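Local coordinates for protein beta-galactosidase (PDB 4OIF) that probably hydrolyses terminal non-reducing beta-D-galactose residues in beta-D-galactosides, as a zinc-binding intracellular enzyme of glycoside hydrolase family 42, at residues A[452-457]-A[609-614]. Residues are numbered along the deposited sequence; the frame is centred on the assembly and turned at random.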
ATOM      1  N   ARG A 452      28.714   8.857  26.221  1.00  9.59           N
ATOM      2  CA  ARG A 452      29.914   9.047  27.020  1.00 13.09           C
ATOM      3  C   ARG A 452      31.007   9.821  26.276  1.00 14.84           C
ATOM      4  O   ARG A 452      32.101  10.023  26.806  1.00 16.71           O
ATOM      5  CB  ARG A 452      30.470   7.694  27.453  1.00 15.65           C
ATOM      6  CG  ARG A 452      29.632   6.980  28.480  1.00 21.10           C
ATOM      7  CD  ARG A 452      29.904   7.519  29.860  1.00 30.48           C
ATOM      8  NE  ARG A 452      29.288   6.671  30.868  1.00 40.63           N
ATOM      9  CZ  ARG A 452      28.351   7.078  31.715  1.00 50.88           C
ATOM     10  NH1 ARG A 452      27.926   8.335  31.679  1.00 47.39           N
ATOM     11  NH2 ARG A 452      27.844   6.227  32.599  1.00 56.53           N
ATOM     12  N   ASP A 453      30.724  10.222  25.044  1.00 12.57           N
ATOM     13  CA  ASP A 453      31.659  11.033  24.275  1.00 12.61           C
ATOM     14  C   ASP A 453      32.925  10.239  24.000  1.00 14.11           C
ATOM     15  O   ASP A 453      34.024  10.785  23.912  1.00 14.63           O
ATOM     16  CB  ASP A 453      31.971  12.334  25.020  1.00 11.40           C
ATOM     17  CG  ASP A 453      30.714  13.066  25.438  1.00 16.86           C
ATOM     18  OD1 ASP A 453      29.777  13.139  24.618  1.00 13.61           O
ATOM     19  OD2 ASP A 453      30.643  13.539  26.590  1.00 13.58           O
ATOM     20  N   ILE A 454      32.762   8.934  23.870  1.00 11.33           N
ATOM     21  CA  ILE A 454      33.879   8.071  23.541  1.00 14.86           C
ATOM     22  C   ILE A 454      34.004   7.933  22.027  1.00 14.71           C
ATOM     23  O   ILE A 454      33.048   7.553  21.352  1.00 15.83           O
ATOM     24  CB  ILE A 454      33.719   6.706  24.199  1.00 14.48           C
ATOM     25  CG1 ILE A 454      33.793   6.887  25.716  1.00 13.01           C
ATOM     26  CG2 ILE A 454      34.783   5.757  23.699  1.00 12.32           C
ATOM     27  CD1 ILE A 454      33.954   5.621  26.474  1.00 28.52           C
ATOM     28  N   PRO A 455      35.181   8.275  21.487  1.00 14.81           N
ATOM     29  CA  PRO A 455      35.339   8.274  20.031  1.00 13.33           C
ATOM     30  C   PRO A 455      35.091   6.879  19.482  1.00 12.97           C
ATOM     31  O   PRO A 455      35.496   5.900  20.107  1.00  9.63           O
ATOM     32  CB  PRO A 455      36.797   8.715  19.825  1.00  6.88           C
ATOM     33  CG  PRO A 455      37.178   9.386  21.099  1.00 13.86           C
ATOM     34  CD  PRO A 455      36.420   8.668  22.176  1.00 12.95           C
ATOM     35  N   VAL A 456      34.398   6.795  18.351  1.00 10.44           N
ATOM     36  CA  VAL A 456      34.115   5.513  17.725  1.00 12.98           C
ATOM     37  C   VAL A 456      34.377   5.587  16.225  1.00 12.57           C
ATOM     38  O   VAL A 456      33.993   6.554  15.568  1.00 10.37           O
ATOM     39  CB  VAL A 456      32.652   5.062  17.975  1.00 14.00           C
ATOM     40  CG1 VAL A 456      32.337   3.797  17.188  1.00  9.02           C
ATOM     41  CG2 VAL A 456      32.422   4.827  19.450  1.00  8.97           C
ATOM     42  N   ASP A 457      35.075   4.584  15.707  1.00  8.88           N
ATOM     43  CA  ASP A 457      35.137   4.350  14.277  1.00  9.05           C
ATOM     44  C   ASP A 457      34.064   3.330  13.921  1.00 12.55           C
ATOM     45  O   ASP A 457      33.944   2.297  14.586  1.00 11.31           O
ATOM     46  CB  ASP A 457      36.513   3.821  13.858  1.00 11.29           C
ATOM     47  CG  ASP A 457      37.558   4.915  13.714  1.00 11.60           C
ATOM     48  OD1 ASP A 457      37.281   6.089  14.039  1.00 13.83           O
ATOM     49  OD2 ASP A 457      38.673   4.587  13.279  1.00 16.10           O
ATOM     50  N   GLU A 609      30.832  -1.283  31.866  1.00 21.59           N
ATOM     51  CA  GLU A 609      31.819  -2.222  32.384  1.00 15.41           C
ATOM     52  C   GLU A 609      32.967  -2.402  31.416  1.00 11.42           C
ATOM     53  O   GLU A 609      34.126  -2.443  31.835  1.00 12.78           O
ATOM     54  CB  GLU A 609      31.193  -3.572  32.693  1.00 12.04           C
ATOM     55  CG  GLU A 609      30.366  -3.560  33.950  1.00 27.82           C
ATOM     56  CD  GLU A 609      30.709  -4.710  34.854  1.00 39.22           C
ATOM     57  OE1 GLU A 609      31.609  -5.495  34.481  1.00 46.22           O
ATOM     58  OE2 GLU A 609      30.076  -4.834  35.925  1.00 49.87           O
ATOM     59  N   LEU A 610      32.665  -2.508  30.126  1.00 13.46           N
ATOM     60  CA  LEU A 610      33.786  -2.620  29.181  1.00 14.08           C
ATOM     61  C   LEU A 610      34.665  -1.349  29.134  1.00 21.34           C
ATOM     62  O   LEU A 610      35.866  -1.435  28.887  1.00 20.58           O
ATOM     63  CB  LEU A 610      33.281  -2.963  27.780  1.00 10.15           C
ATOM     64  CG  LEU A 610      32.987  -4.457  27.616  1.00 16.81           C
ATOM     65  CD1 LEU A 610      32.437  -4.780  26.224  1.00  8.65           C
ATOM     66  CD2 LEU A 610      34.239  -5.290  27.908  1.00 14.54           C
ATOM     67  N   MET A 611      34.071  -0.183  29.384  1.00 18.96           N
ATOM     68  CA  MET A 611      34.787   1.097  29.344  1.00 13.16           C
ATOM     69  C   MET A 611      35.718   1.237  30.545  1.00 19.12           C
ATOM     70  O   MET A 611      36.817   1.779  30.440  1.00 17.39           O
ATOM     71  CB  MET A 611      33.812   2.282  29.336  1.00 14.15           C
ATOM     72  CG  MET A 611      33.041   2.549  28.048  1.00 10.88           C
ATOM     73  SD  MET A 611      31.645   3.659  28.397  1.00 18.74           S
ATOM     74  CE  MET A 611      30.739   3.601  26.852  1.00 20.11           C
ATOM     75  N   GLU A 612      35.258   0.781  31.703  1.00 12.75           N
ATOM     76  CA  GLU A 612      36.126   0.776  32.864  1.00  9.42           C
ATOM     77  C   GLU A 612      37.228  -0.259  32.660  1.00 18.77           C
ATOM     78  O   GLU A 612      38.407   0.033  32.861  1.00 18.45           O
ATOM     79  CB  GLU A 612      35.320   0.502  34.131  1.00 15.64           C
ATOM     80  CG  GLU A 612      34.372   1.644  34.476  1.00 27.64           C
ATOM     81  CD  GLU A 612      33.353   1.280  35.538  1.00 38.73           C
ATOM     82  OE1 GLU A 612      33.357   0.120  36.001  1.00 48.83           O
ATOM     83  OE2 GLU A 612      32.541   2.158  35.904  1.00 40.53           O
ATOM     84  N   LYS A 613      36.839  -1.453  32.221  1.00 17.98           N
ATOM     85  CA  LYS A 613      37.780  -2.547  32.014  1.00 15.47           C
ATOM     86  C   LYS A 613      38.909  -2.176  31.054  1.00 25.66           C
ATOM     87  O   LYS A 613      40.068  -2.484  31.305  1.00 26.98           O
ATOM     88  CB  LYS A 613      37.040  -3.778  31.495  1.00 23.91           C
ATOM     89  CG  LYS A 613      37.796  -5.086  31.647  1.00 21.36           C
ATOM     90  CD  LYS A 613      36.906  -6.268  31.254  1.00 29.06           C
ATOM     91  CE  LYS A 613      37.463  -7.588  31.766  1.00 43.33           C
ATOM     92  NZ  LYS A 613      38.878  -7.780  31.339  1.00 45.78           N
ATOM     93  N   LEU A 614      38.569  -1.494  29.967  1.00 16.30           N
ATOM     94  CA  LEU A 614      39.539  -1.186  28.927  1.00 14.99           C
ATOM     95  C   LEU A 614      40.053   0.244  28.981  1.00 18.56           C
ATOM     96  O   LEU A 614      40.807   0.666  28.095  1.00 24.03           O
ATOM     97  CB  LEU A 614      38.929  -1.437  27.552  1.00 22.00           C
ATOM     98  CG  LEU A 614      38.467  -2.858  27.322  1.00 19.85           C
ATOM     99  CD1 LEU A 614      37.937  -2.978  25.909  1.00 13.84           C
ATOM    100  CD2 LEU A 614      39.640  -3.784  27.559  1.00 14.27           C
TER
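Met611, on the last turn of helix 600-613, lays its thioether against Ile454 and the aliphatic part of Arg452, which meet it on adjoining sides, a compact example of how one long apolar side chain can join a helix to the loop leading into a strand. The methionine chain runs extended from CG through SD to CE, which lets the end methyl of Ile454 meet it along its length: Ile454 CD1 lies 3.6 Å from both CG and SD of Met611, with CE slightly farther, and the two side chains cross at a slant. Ile454 chi2 is near 180° (-167°), which carries CD1 out from the backbone to the methionine. Arg452 adds its CG, 3.9 Å from Met611 SD. Its chain bends at chi2, and the guanidinium group goes on to Gln608, one turn back on the same helix, through NE, while NH1 hydrogen-bonds a glycerol that probably came from the crystallisation liquor.

Between Arg452 and Ile454, Asp453 adopts a positive phi in the Schellman motif that ends helix 438-451, and its carboxylate is hydrogen-bonded by the His624 side chain and the backbone N of Val630. Phe449 of that helix and Leu616 touch both Ile454 and Met611, continuing the apolar cluster within the trimerisation domain. An alanine in place of Met611 would probably open a gap beside Ile454 CD1 and leave the Arg452 methylenes without their apolar neighbour. No hydrogen bond joins the two segments directly, so their contact rests on van der Waals packing, with the polar link from Arg452 to Gln608 at its exposed border.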